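Local coordinates for xylose isomerase domain protein TIM barrel (Planctomyces limnophilus, PDB 3TVA) that binds a magnesium ion in a xylose isomerase-like TIM barrel and is probably an isomerase, its substrate not being established, at residues I82-T85 with A86-V89; A186-L190 with Y191-N195; P266-Q269 with K270-A274. All blocks are in the same frame, centred on the assembly; numbering follows the deposited sequence. Where two conformers were deposited one is given.

Contact 1. Residues I82-T85 with A86-V89; sequences IPTT and ARTV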
loop_
_atom_site.group_PDB
_atom_site.type_symbol
_atom_site.label_atom_id
_atom_site.label_comp_id
_atom_site.label_asym_id
_atom_site.label_seq_id
_atom_site.Cartn_x
_atom_site.Cartn_y
_atom_site.Cartn_z
ATOM N N ILE A 82 -2.768 18.233 1.271
ATOM C CA ILE A 82 -3.865 17.487 0.645
ATOM C C ILE A 82 -4.159 17.931 -0.810
ATOM O O ILE A 82 -4.215 17.084 -1.701
ATOM C CB ILE A 82 -5.101 17.352 1.577
ATOM C CG1 ILE A 82 -4.698 16.511 2.801
ATOM C CG2 ILE A 82 -6.297 16.692 0.836
ATOM C CD1 ILE A 82 -5.761 16.352 3.883
ATOM N N PRO A 83 -4.279 19.252 -1.066
ATOM C CA PRO A 83 -4.479 19.690 -2.458
ATOM C C PRO A 83 -3.337 19.319 -3.411
ATOM O O PRO A 83 -3.594 19.065 -4.584
ATOM C CB PRO A 83 -4.563 21.220 -2.338
ATOM C CG PRO A 83 -5.044 21.459 -0.938
ATOM C CD PRO A 83 -4.420 20.370 -0.112
ATOM N N THR A 84 -2.102 19.311 -2.925
ATOM C CA THR A 84 -0.957 19.007 -3.781
ATOM C C THR A 84 -0.972 17.529 -4.136
ATOM O O THR A 84 -0.589 17.131 -5.247
ATOM C CB THR A 84 0.373 19.404 -3.087
ATOM O OG1 THR A 84 0.383 20.826 -2.902
ATOM C CG2 THR A 84 1.597 19.008 -3.910
ATOM N N THR A 85 -1.419 16.716 -3.181
ATOM C CA THR A 85 -1.548 15.289 -3.411
ATOM C C THR A 85 -2.532 15.051 -4.551
ATOM O O THR A 85 -2.219 14.330 -5.503
ATOM C CB THR A 85 -2.034 14.552 -2.141
ATOM O OG1 THR A 85 -1.120 14.815 -1.068
ATOM C CG2 THR A 85 -2.087 13.048 -2.387
ATOM N N ALA A 86 -3.709 15.673 -4.464
ATOM C CA ALA A 86 -4.726 15.507 -5.505
ATOM C C ALA A 86 -4.208 15.969 -6.868
ATOM O O ALA A 86 -4.515 15.375 -7.903
ATOM C CB ALA A 86 -5.996 16.263 -5.139
ATOM N N ARG A 87 -3.407 17.027 -6.844
ATOM C CA ARG A 87 -2.865 17.621 -8.056
ATOM C C ARG A 87 -1.740 16.780 -8.679
ATOM O O ARG A 87 -1.641 16.684 -9.897
ATOM C CB ARG A 87 -2.363 19.041 -7.734
ATOM C CG ARG A 87 -1.793 19.820 -8.911
ATOM C CD ARG A 87 -1.514 21.292 -8.538
ATOM N NE ARG A 87 -0.447 21.442 -7.546
ATOM C CZ ARG A 87 -0.626 21.879 -6.303
ATOM N NH1 ARG A 87 0.413 21.978 -5.486
ATOM N NH2 ARG A 87 -1.836 22.225 -5.877
ATOM N N THR A 88 -0.841 16.263 -7.847
ATOM C CA THR A 88 0.344 15.527 -8.332
ATOM C C THR A 88 0.475 13.997 -8.252
ATOM O O THR A 88 1.441 13.441 -8.782
ATOM C CB THR A 88 1.633 16.121 -7.725
ATOM O OG1 THR A 88 1.736 15.738 -6.342
ATOM C CG2 THR A 88 1.616 17.645 -7.848
ATOM N N VAL A 89 -0.459 13.309 -7.610
ATOM C CA VAL A 89 -0.179 11.924 -7.233
ATOM C C VAL A 89 -1.003 10.958 -8.061
ATOM O O VAL A 89 -2.173 11.218 -8.341
ATOM C CB VAL A 89 -0.402 11.698 -5.699
ATOM C CG1 VAL A 89 -0.527 10.210 -5.344
ATOM C CG2 VAL A 89 0.729 12.348 -4.896
#
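I82 opens this short helix by accepting a backbone bond, A86 N to I82 O at 3.1 Å, and its branched side chain is buried. P83 suits the first turn of a helix, where its missing N-H costs no bond; its carbonyl receives R87 N. T84 OG1 is bonded to D81 before the helix. In one of its two conformers R87 bends back at chi3 (66°), so that T84 CA lies under the rim of one guanidinium face and R87 NH1 makes a weak, bent bond to T84 OG1 (2.8 Å). T84 O is gripped twice, by T88 N at 2.8 Å and T88 OG1 at 2.9 Å, which reach it from opposite faces of its plane. A valine in place of T88 would probably leave T84 O with the backbone donor alone and deprive S78 N of its hydroxyl acceptor. At T85, CG2 lies beside V89 CG2 at 3.8 Å, both residues buried, while V89 N donates to T85 O (2.9 Å). The eight residues span a whole two-turn helix, 82-88, closed at its C-terminal end by a threonine hydroxyl bonded back to the carbonyl four residues earlier; it lies between strand 66-71 and helix 97-114 of the TIM barrel.

Contact 2. Residues A186-L190 with Y191-N195; sequences ANMIL and YGTGN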
loop_
_atom_site.group_PDB
_atom_site.type_symbol
_atom_site.label_atom_id
_atom_site.label_comp_id
_atom_site.label_asym_id
_atom_site.label_seq_id
_atom_site.Cartn_x
_atom_site.Cartn_y
_atom_site.Cartn_z
ATOM N N ALA A 186 -4.589 3.952 8.405
ATOM C CA ALA A 186 -4.057 5.237 8.817
ATOM C C ALA A 186 -4.285 6.292 7.746
ATOM O O ALA A 186 -4.497 7.466 8.072
ATOM C CB ALA A 186 -2.572 5.134 9.168
ATOM N N ASN A 187 -4.283 5.877 6.476
ATOM C CA ASN A 187 -4.499 6.822 5.376
ATOM C C ASN A 187 -5.834 7.549 5.476
ATOM O O ASN A 187 -5.917 8.740 5.205
ATOM C CB ASN A 187 -4.363 6.150 3.997
ATOM C CG ASN A 187 -2.914 5.756 3.677
ATOM O OD1 ASN A 187 -1.989 6.104 4.411
ATOM N ND2 ASN A 187 -2.718 5.050 2.564
HETATM N N MSE A 188 -6.881 6.842 5.877
HETATM C CA MSE A 188 -8.184 7.486 5.964
HETATM C C MSE A 188 -8.276 8.476 7.110
HETATM O O MSE A 188 -9.061 9.423 7.058
HETATM C CB MSE A 188 -9.282 6.455 6.072
HETATM C CG MSE A 188 -9.421 5.645 4.810
HETATM SE SE MSE A 188 -11.063 4.665 4.991
HETATM C CE MSE A 188 -12.342 6.136 4.747
ATOM N N ILE A 189 -7.471 8.259 8.143
ATOM C CA ILE A 189 -7.358 9.234 9.211
ATOM C C ILE A 189 -6.527 10.430 8.764
ATOM O O ILE A 189 -6.846 11.576 9.085
ATOM C CB ILE A 189 -6.777 8.591 10.476
ATOM C CG1 ILE A 189 -7.756 7.531 10.990
ATOM C CG2 ILE A 189 -6.509 9.642 11.529
ATOM C CD1 ILE A 189 -7.316 6.837 12.259
ATOM N N LEU A 190 -5.465 10.160 8.012
ATOM C CA LEU A 190 -4.595 11.224 7.525
ATOM C C LEU A 190 -5.364 12.160 6.588
ATOM O O LEU A 190 -5.310 13.382 6.745
ATOM C CB LEU A 190 -3.351 10.633 6.850
ATOM C CG LEU A 190 -2.372 9.929 7.797
ATOM C CD1 LEU A 190 -1.311 9.162 7.010
ATOM C CD2 LEU A 190 -1.704 10.943 8.743
ATOM N N TYR A 191 -6.114 11.590 5.647
ATOM C CA TYR A 191 -6.981 12.389 4.781
ATOM C C TYR A 191 -8.205 12.963 5.488
ATOM O O TYR A 191 -8.852 13.870 4.971
ATOM C CB TYR A 191 -7.441 11.571 3.575
ATOM C CG TYR A 191 -6.347 11.301 2.573
ATOM C CD1 TYR A 191 -5.891 12.298 1.725
ATOM C CD2 TYR A 191 -5.777 10.044 2.470
ATOM C CE1 TYR A 191 -4.880 12.043 0.803
ATOM C CE2 TYR A 191 -4.771 9.783 1.568
ATOM C CZ TYR A 191 -4.328 10.780 0.734
ATOM O OH TYR A 191 -3.326 10.497 -0.162
ATOM N N GLY A 192 -8.535 12.429 6.660
ATOM C CA GLY A 192 -9.681 12.911 7.425
ATOM C C GLY A 192 -11.035 12.540 6.822
ATOM O O GLY A 192 -12.043 13.195 7.060
ATOM N N THR A 193 -11.053 11.484 6.021
ATOM C CA THR A 193 -12.256 11.117 5.291
ATOM C C THR A 193 -13.362 10.372 6.063
ATOM O O THR A 193 -14.534 10.772 6.010
ATOM C CB THR A 193 -11.877 10.323 4.062
ATOM O OG1 THR A 193 -11.030 9.248 4.456
ATOM C CG2 THR A 193 -11.107 11.212 3.129
ATOM N N GLY A 194 -13.007 9.313 6.780
ATOM C CA GLY A 194 -14.017 8.475 7.414
ATOM C C GLY A 194 -13.413 7.390 8.287
ATOM O O GLY A 194 -12.231 7.060 8.126
ATOM N N ASN A 195 -14.208 6.845 9.210
ATOM C CA ASN A 195 -13.706 5.825 10.120
ATOM C C ASN A 195 -13.184 4.616 9.372
ATOM O O ASN A 195 -13.920 3.985 8.612
ATOM C CB ASN A 195 -14.757 5.376 11.138
ATOM C CG ASN A 195 -14.168 4.434 12.191
ATOM O OD1 ASN A 195 -14.148 3.204 12.018
ATOM N ND2 ASN A 195 -13.648 5.015 13.273
#
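One carbonyl, M188 O, gathers two donors from T193 as the chain leaves its helix, and G192, the residue just before T193, has positive phi (72°). This is a Schellman motif with G192 as its C-prime residue: T193 N reaches back to M188 O at 3.0 Å, nearly along the C=O axis, and G192 N makes a weaker, bent bond to I189 O at 3.1 Å. Glycine fits the position because positive phi is costly for a residue with a side chain. T193 OG1 adds a weak bond to the same M188 O; its chi1 of 52° sets the hydroxyl between the backbone N and the carbonyl carbon, facing the helix end.

One turn back, Y191 N binds N187 O almost straight, at 175°. The tyrosine ring meets that carbonyl obliquely, Y191 CD2 coming within 3.0 Å of N187 O, and also meets the ring of W227, a buried setting that suits a large aromatic. N187 itself faces the metal site: its ND2 bonds T159 O and, weakly, the magnesium ligand E158, while its backbone N donates to OD1 of D184, another ligand. An amide can supply such a donor without adding charge beside the carboxylates.

M188, present as selenomethionine and in two conformers, in one of them bends at chi3 and crosses T193 at about a right angle. Since G194 has no side chain, the methyl of that conformer can lie close to the backbone there: M188 CE stands 3.4 Å from T193 OG1 and 3.5 Å from G194 O.

Contact 3. Residues P266-Q269 with K270-A274; sequences PVQQ and KKDLA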
loop_
_atom_site.group_PDB
_atom_site.type_symbol
_atom_site.label_atom_id
_atom_site.label_comp_id
_atom_site.label_asym_id
_atom_site.label_seq_id
_atom_site.Cartn_x
_atom_site.Cartn_y
_atom_site.Cartn_z
ATOM N N PRO A 266 16.271 7.017 10.320
ATOM C CA PRO A 266 16.354 5.560 10.127
ATOM C C PRO A 266 16.383 4.793 11.448
ATOM O O PRO A 266 15.764 3.723 11.549
ATOM C CB PRO A 266 17.676 5.377 9.373
ATOM C CG PRO A 266 17.939 6.712 8.717
ATOM C CD PRO A 266 17.394 7.729 9.675
ATOM N N VAL A 267 17.078 5.351 12.440
ATOM C CA VAL A 267 17.152 4.767 13.778
ATOM C C VAL A 267 15.777 4.677 14.447
ATOM O O VAL A 267 15.385 3.613 14.926
ATOM C CB VAL A 267 18.131 5.551 14.686
ATOM C CG1 VAL A 267 18.032 5.068 16.132
ATOM C CG2 VAL A 267 19.564 5.418 14.164
ATOM N N GLN A 268 15.044 5.791 14.471
ATOM C CA GLN A 268 13.688 5.802 15.029
ATOM C C GLN A 268 12.698 4.971 14.195
ATOM O O GLN A 268 11.783 4.343 14.729
ATOM C CB GLN A 268 13.171 7.235 15.166
ATOM C CG GLN A 268 11.887 7.335 15.979
ATOM C CD GLN A 268 12.091 6.911 17.430
ATOM O OE1 GLN A 268 13.111 7.228 18.039
ATOM N NE2 GLN A 268 11.129 6.172 17.979
ATOM N N GLN A 269 12.874 4.989 12.881
ATOM C CA GLN A 269 12.039 4.183 12.009
ATOM C C GLN A 269 12.207 2.701 12.361
ATOM O O GLN A 269 11.224 1.959 12.427
ATOM C CB GLN A 269 12.386 4.435 10.538
ATOM C CG GLN A 269 11.500 3.712 9.538
ATOM C CD GLN A 269 11.899 4.007 8.093
ATOM O OE1 GLN A 269 13.079 4.193 7.791
ATOM N NE2 GLN A 269 10.911 4.048 7.195
ATOM N N LYS A 270 13.447 2.272 12.596
ATOM C CA LYS A 270 13.686 0.880 12.973
ATOM C C LYS A 270 13.111 0.564 14.363
ATOM O O LYS A 270 12.494 -0.491 14.545
ATOM C CB LYS A 270 15.170 0.495 12.894
ATOM C CG LYS A 270 15.409 -1.010 13.078
ATOM C CD LYS A 270 16.884 -1.344 13.236
ATOM C CE LYS A 270 17.102 -2.839 13.382
ATOM N NZ LYS A 270 18.555 -3.178 13.431
ATOM N N LYS A 271 13.303 1.469 15.326
ATOM C CA LYS A 271 12.684 1.314 16.645
ATOM C C LYS A 271 11.167 1.133 16.563
ATOM O O LYS A 271 10.601 0.286 17.264
ATOM C CB LYS A 271 13.003 2.501 17.553
ATOM C CG LYS A 271 14.461 2.558 17.977
ATOM C CD LYS A 271 14.748 3.733 18.912
ATOM C CE LYS A 271 16.256 3.887 19.150
ATOM N NZ LYS A 271 16.584 5.094 19.962
ATOM N N ASP A 272 10.508 1.921 15.714
ATOM C CA ASP A 272 9.045 1.845 15.635
ATOM C C ASP A 272 8.623 0.572 14.927
ATOM O O ASP A 272 7.569 0.007 15.236
ATOM C CB ASP A 272 8.435 3.083 14.958
ATOM C CG ASP A 272 8.618 4.364 15.785
ATOM O OD1 ASP A 272 9.028 4.276 16.968
ATOM O OD2 ASP A 272 8.344 5.461 15.250
ATOM N N LEU A 273 9.435 0.116 13.973
ATOM C CA LEU A 273 9.181 -1.184 13.353
ATOM C C LEU A 273 9.280 -2.294 14.412
ATOM O O LEU A 273 8.446 -3.199 14.450
ATOM C CB LEU A 273 10.134 -1.459 12.185
ATOM C CG LEU A 273 9.984 -0.592 10.924
ATOM C CD1 LEU A 273 10.875 -1.103 9.799
ATOM C CD2 LEU A 273 8.543 -0.507 10.452
ATOM N N ALA A 274 10.289 -2.206 15.276
ATOM C CA ALA A 274 10.497 -3.213 16.312
ATOM C C ALA A 274 9.381 -3.234 17.377
ATOM O O ALA A 274 8.940 -4.309 17.789
ATOM C CB ALA A 274 11.883 -3.047 16.968
#
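Between Q268 and D272, one helical turn apart, a side-chain hydrogen bond runs from Q268 NE2 to D272 OD1 at 3.0 Å. The glutamine leaves its backbone with CG anti to N (chi1 -169°) and then bends at chi2, which swings the amide along the helix toward the aspartate. The two flat groups are turned 62° apart, and NE2 comes to OD1 from above the carboxylate plane, at a moderately bent N-H angle of 142°. The other carboxylate oxygen, OD2, forms a salt bridge with R260, so both oxygens of the buried D272 are engaged, OD2 by the charge of R260 and OD1 by the neutral amide of Q268. The short chain of aspartate probably helps hold the carboxylate between the two. Q269 turns its amide the other way, where NE2 donates to the carbonyls of R260 and L23.

Nonpolar contact comes from V267 and K271, whose side chains run alongside each other in the same direction. V267 CG1 touches the aliphatic part of the lysine at K271 CE, 3.7 Å away. A lysine can thus cover a valine with its methylenes on an exposed face. L273 is buried and packs on V25.

The backbone supplies the third kind of interaction: K270, K271, D272 and L273 each donate N-H to the carbonyl four residues earlier, from K270 N to P266 O at 2.9 Å onward. P266 likewise suits the first turn. These are the opening turns of the long C-terminal helix 266-287 of the TIM barrel, which follows the strand leading to the magnesium ligand E259.

The three contacts lie in series along one TIM barrel and stand around its magnesium site at different removes. Contact 2 is nearest: the N187 side chain lies about 4 Å from the ion, against about 12 Å for the side chain of V89 in contact 1 and about 11 Å for that of L273 in contact 3. Contacts 1 and 2 have centres 15 Å apart and touch directly, T85 CG2 packing on Y191 OH at 3.6 Å while I82 CD1 reaches the carbonyls of L190 and Y191. W227 also joins them, touching both T85 and Y191. Contact 3 stands apart, its nearest atoms about 13 Å from contact 2 and 18 Å from contact 1.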